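Local coordinates for protein HAD-superfamily hydrolase, subfamily IA, variant 1 (Ehrlichia chaffeensis, PDB 3KZX) that probably catalyses the hydrolysis of 2-phosphoglycolate to glycolate and phosphate, as a phosphatase of the HAD-like hydrolase superfamily, at residues A[179-184]-A[223-228]. Sequence-based numbering, arbitrary orientation.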
ATOM      1  N   GLU A 179      13.203  -2.958 -14.829  1.00  9.38           N
ATOM      2  CA  GLU A 179      11.891  -2.865 -15.486  1.00  8.94           C
ATOM      3  C   GLU A 179      10.729  -3.374 -14.622  1.00  7.93           C
ATOM      4  O   GLU A 179       9.568  -3.270 -15.010  1.00  7.92           O
ATOM      5  CB  GLU A 179      11.897  -3.616 -16.824  1.00  9.63           C
ATOM      6  CG  GLU A 179      12.600  -2.846 -17.941  1.00 12.65           C
ATOM      7  CD  GLU A 179      14.104  -2.828 -17.763  1.00 18.42           C
ATOM      8  OE1 GLU A 179      14.722  -3.918 -17.716  1.00 21.83           O
ATOM      9  OE2 GLU A 179      14.676  -1.718 -17.655  1.00 24.39           O
ATOM     10  N   VAL A 180      11.037  -3.940 -13.463  1.00  7.32           N
ATOM     11  CA  VAL A 180      10.027  -4.221 -12.469  1.00  5.94           C
ATOM     12  C   VAL A 180       9.843  -2.952 -11.624  1.00  5.99           C
ATOM     13  O   VAL A 180      10.766  -2.495 -10.967  1.00  6.96           O
ATOM     14  CB  VAL A 180      10.426  -5.399 -11.575  1.00  6.47           C
ATOM     15  CG1 VAL A 180       9.360  -5.630 -10.489  1.00  7.01           C
ATOM     16  CG2 VAL A 180      10.606  -6.695 -12.444  1.00  5.07           C
ATOM     17  N   PHE A 181       8.663  -2.351 -11.681  1.00  5.70           N
ATOM     18  CA  PHE A 181       8.360  -1.141 -10.895  1.00  5.86           C
ATOM     19  C   PHE A 181       7.681  -1.532  -9.592  1.00  5.59           C
ATOM     20  O   PHE A 181       6.664  -2.245  -9.616  1.00  7.31           O
ATOM     21  CB  PHE A 181       7.388  -0.195 -11.642  1.00  5.57           C
ATOM     22  CG  PHE A 181       7.905   0.360 -12.961  1.00  7.41           C
ATOM     23  CD1 PHE A 181       9.203   0.133 -13.411  1.00 10.61           C
ATOM     24  CD2 PHE A 181       7.088   1.221 -13.700  1.00  9.16           C
ATOM     25  CE1 PHE A 181       9.654   0.675 -14.621  1.00 10.68           C
ATOM     26  CE2 PHE A 181       7.528   1.777 -14.913  1.00  8.69           C
ATOM     27  CZ  PHE A 181       8.805   1.501 -15.373  1.00  9.81           C
ATOM     28  N   PHE A 182       8.226  -1.098  -8.457  1.00  5.00           N
ATOM     29  CA  PHE A 182       7.575  -1.296  -7.177  1.00  4.66           C
ATOM     30  C   PHE A 182       7.048   0.049  -6.701  1.00  4.19           C
ATOM     31  O   PHE A 182       7.814   0.888  -6.219  1.00  3.45           O
ATOM     32  CB  PHE A 182       8.527  -1.920  -6.127  1.00  5.44           C
ATOM     33  CG  PHE A 182       7.843  -2.318  -4.801  1.00  6.23           C
ATOM     34  CD1 PHE A 182       8.576  -2.901  -3.792  1.00  7.91           C
ATOM     35  CD2 PHE A 182       6.504  -2.080  -4.554  1.00  8.49           C
ATOM     36  CE1 PHE A 182       8.013  -3.239  -2.576  1.00  9.08           C
ATOM     37  CE2 PHE A 182       5.917  -2.445  -3.315  1.00 10.03           C
ATOM     38  CZ  PHE A 182       6.697  -3.043  -2.345  1.00  9.59           C
ATOM     39  N   ILE A 183       5.729   0.232  -6.865  1.00  5.06           N
ATOM     40  CA  ILE A 183       5.012   1.431  -6.420  1.00  5.17           C
ATOM     41  C   ILE A 183       4.625   1.293  -4.960  1.00  5.31           C
ATOM     42  O   ILE A 183       3.905   0.410  -4.569  1.00  5.98           O
ATOM     43  CB  ILE A 183       3.769   1.766  -7.274  1.00  5.84           C
ATOM     44  CG1 ILE A 183       4.158   1.933  -8.739  1.00  6.38           C
ATOM     45  CG2 ILE A 183       3.120   3.086  -6.735  1.00  5.14           C
ATOM     46  CD1 ILE A 183       2.953   1.824  -9.727  1.00  3.56           C
ATOM     47  N   GLY A 184       5.201   2.167  -4.145  1.00  6.53           N
ATOM     48  CA  GLY A 184       5.042   2.131  -2.716  1.00  6.97           C
ATOM     49  C   GLY A 184       5.255   3.492  -2.095  1.00  6.30           C
ATOM     50  O   GLY A 184       5.956   4.375  -2.633  1.00  7.11           O
ATOM     51  N   ASN A 223      -0.437   7.876 -16.656  1.00  7.31           N
ATOM     52  CA  ASN A 223       0.078   8.607 -17.822  1.00  7.54           C
ATOM     53  C   ASN A 223       1.538   8.266 -18.142  1.00  7.18           C
ATOM     54  O   ASN A 223       1.885   8.065 -19.315  1.00  8.32           O
ATOM     55  CB  ASN A 223      -0.097  10.114 -17.663  1.00  7.36           C
ATOM     56  CG  ASN A 223      -1.542  10.543 -17.762  1.00  9.68           C
ATOM     57  OD1 ASN A 223      -1.956  11.567 -17.183  1.00 17.55           O
ATOM     58  ND2 ASN A 223      -2.324   9.766 -18.472  1.00  8.57           N
ATOM     59  N   PHE A 224       2.367   8.183 -17.113  1.00  6.66           N
ATOM     60  CA  PHE A 224       3.777   7.849 -17.260  1.00  6.09           C
ATOM     61  C   PHE A 224       3.957   6.461 -17.851  1.00  5.87           C
ATOM     62  O   PHE A 224       4.701   6.273 -18.816  1.00  6.39           O
ATOM     63  CB  PHE A 224       4.452   7.941 -15.902  1.00  6.34           C
ATOM     64  CG  PHE A 224       5.915   7.604 -15.904  1.00  5.00           C
ATOM     65  CD1 PHE A 224       6.831   8.450 -16.505  1.00  9.46           C
ATOM     66  CD2 PHE A 224       6.372   6.492 -15.233  1.00  9.08           C
ATOM     67  CE1 PHE A 224       8.191   8.183 -16.464  1.00 10.22           C
ATOM     68  CE2 PHE A 224       7.735   6.205 -15.162  1.00 10.32           C
ATOM     69  CZ  PHE A 224       8.645   7.035 -15.804  1.00  9.20           C
ATOM     70  N   ILE A 225       3.220   5.487 -17.343  1.00  6.67           N
ATOM     71  CA  ILE A 225       3.365   4.122 -17.856  1.00  6.63           C
ATOM     72  C   ILE A 225       2.794   4.005 -19.284  1.00  7.45           C
ATOM     73  O   ILE A 225       3.400   3.369 -20.167  1.00  6.43           O
ATOM     74  CB  ILE A 225       2.749   3.083 -16.900  1.00  7.44           C
ATOM     75  CG1 ILE A 225       3.538   3.092 -15.578  1.00  6.23           C
ATOM     76  CG2 ILE A 225       2.774   1.693 -17.604  1.00  7.16           C
ATOM     77  CD1 ILE A 225       3.036   2.150 -14.508  1.00  5.89           C
ATOM     78  N   CYS A 226       1.668   4.657 -19.542  1.00  8.15           N
ATOM     79  CA  CYS A 226       1.142   4.687 -20.907  1.00  8.55           C
ATOM     80  C   CYS A 226       2.131   5.323 -21.878  1.00  8.72           C
ATOM     81  O   CYS A 226       2.271   4.885 -23.021  1.00  7.63           O
ATOM     82  CB  CYS A 226      -0.188   5.450 -20.982  1.00  9.87           C
ATOM     83  SG  CYS A 226      -1.543   4.554 -20.199  1.00 14.77           S
ATOM     84  N   GLN A 227       2.807   6.369 -21.431  1.00  8.54           N
ATOM     85  CA  GLN A 227       3.791   7.029 -22.278  1.00  8.88           C
ATOM     86  C   GLN A 227       4.959   6.076 -22.580  1.00  8.66           C
ATOM     87  O   GLN A 227       5.433   6.041 -23.709  1.00  8.29           O
ATOM     88  CB  GLN A 227       4.246   8.365 -21.654  1.00  8.33           C
ATOM     89  CG  GLN A 227       3.197   9.439 -21.754  1.00 10.62           C
ATOM     90  CD  GLN A 227       3.285  10.507 -20.683  1.00 10.60           C
ATOM     91  OE1 GLN A 227       2.349  11.283 -20.533  1.00 14.18           O
ATOM     92  NE2 GLN A 227       4.400  10.571 -19.956  1.00 12.00           N
ATOM     93  N   LEU A 228       5.363   5.260 -21.597  1.00  8.66           N
ATOM     94  CA  LEU A 228       6.400   4.256 -21.802  1.00  8.95           C
ATOM     95  C   LEU A 228       5.956   3.142 -22.746  1.00  9.68           C
ATOM     96  O   LEU A 228       6.764   2.642 -23.512  1.00  9.27           O
ATOM     97  CB  LEU A 228       6.853   3.611 -20.481  1.00  9.35           C
ATOM     98  CG  LEU A 228       7.695   4.459 -19.521  1.00  9.32           C
ATOM     99  CD1 LEU A 228       7.804   3.766 -18.158  1.00  8.46           C
ATOM    100  CD2 LEU A 228       9.066   4.714 -20.138  1.00  8.08           C
TER
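Within the helical turn that faces Phe181, the backbone bond from Leu228 N to Phe224 O (3.0 Å) joins, across one turn, two residues that both touch the phenyl ring. No hydrogen bond joins this helix to strand 180-184; the contact is wholly apolar and centres on the ring of Phe181. Its CG lies anti to the carbonyl carbon and beside the backbone N (chi1 -62°), which carries the far rim of the ring out to the helix. There the Leu228 methyl CD1, arriving from the opposite direction, sits in the ring plane against the CE2-CZ side, 3.7 Å from Phe181 CZ. Ile225 CD1 also lies near that plane, 4.2 Å from Phe181 CD2, and the two methyls together border the CD2-CE2-CZ side of the ring. Phe224 approaches obliquely and more loosely, its CE2 4.4 Å from Phe181 CE2, while its own ring also meets Phe215. Leu199 and Ile201 of the adjoining strand touch Phe181 as well. Strand and helix run almost antiparallel (173°) with their axes 13.0 Å apart, a distance bridged jointly by the phenyl group and the side chains of Leu228, Ile225 and Phe224. Val180 and Phe182 instead touch helix 163-172, on the other face of the sheet. Such two-sided helical covering of a parallel sheet is characteristic of the Rossmann-like alpha/beta core of HAD hydrolases; here helix 218-229, the last of the chain, packs on one face.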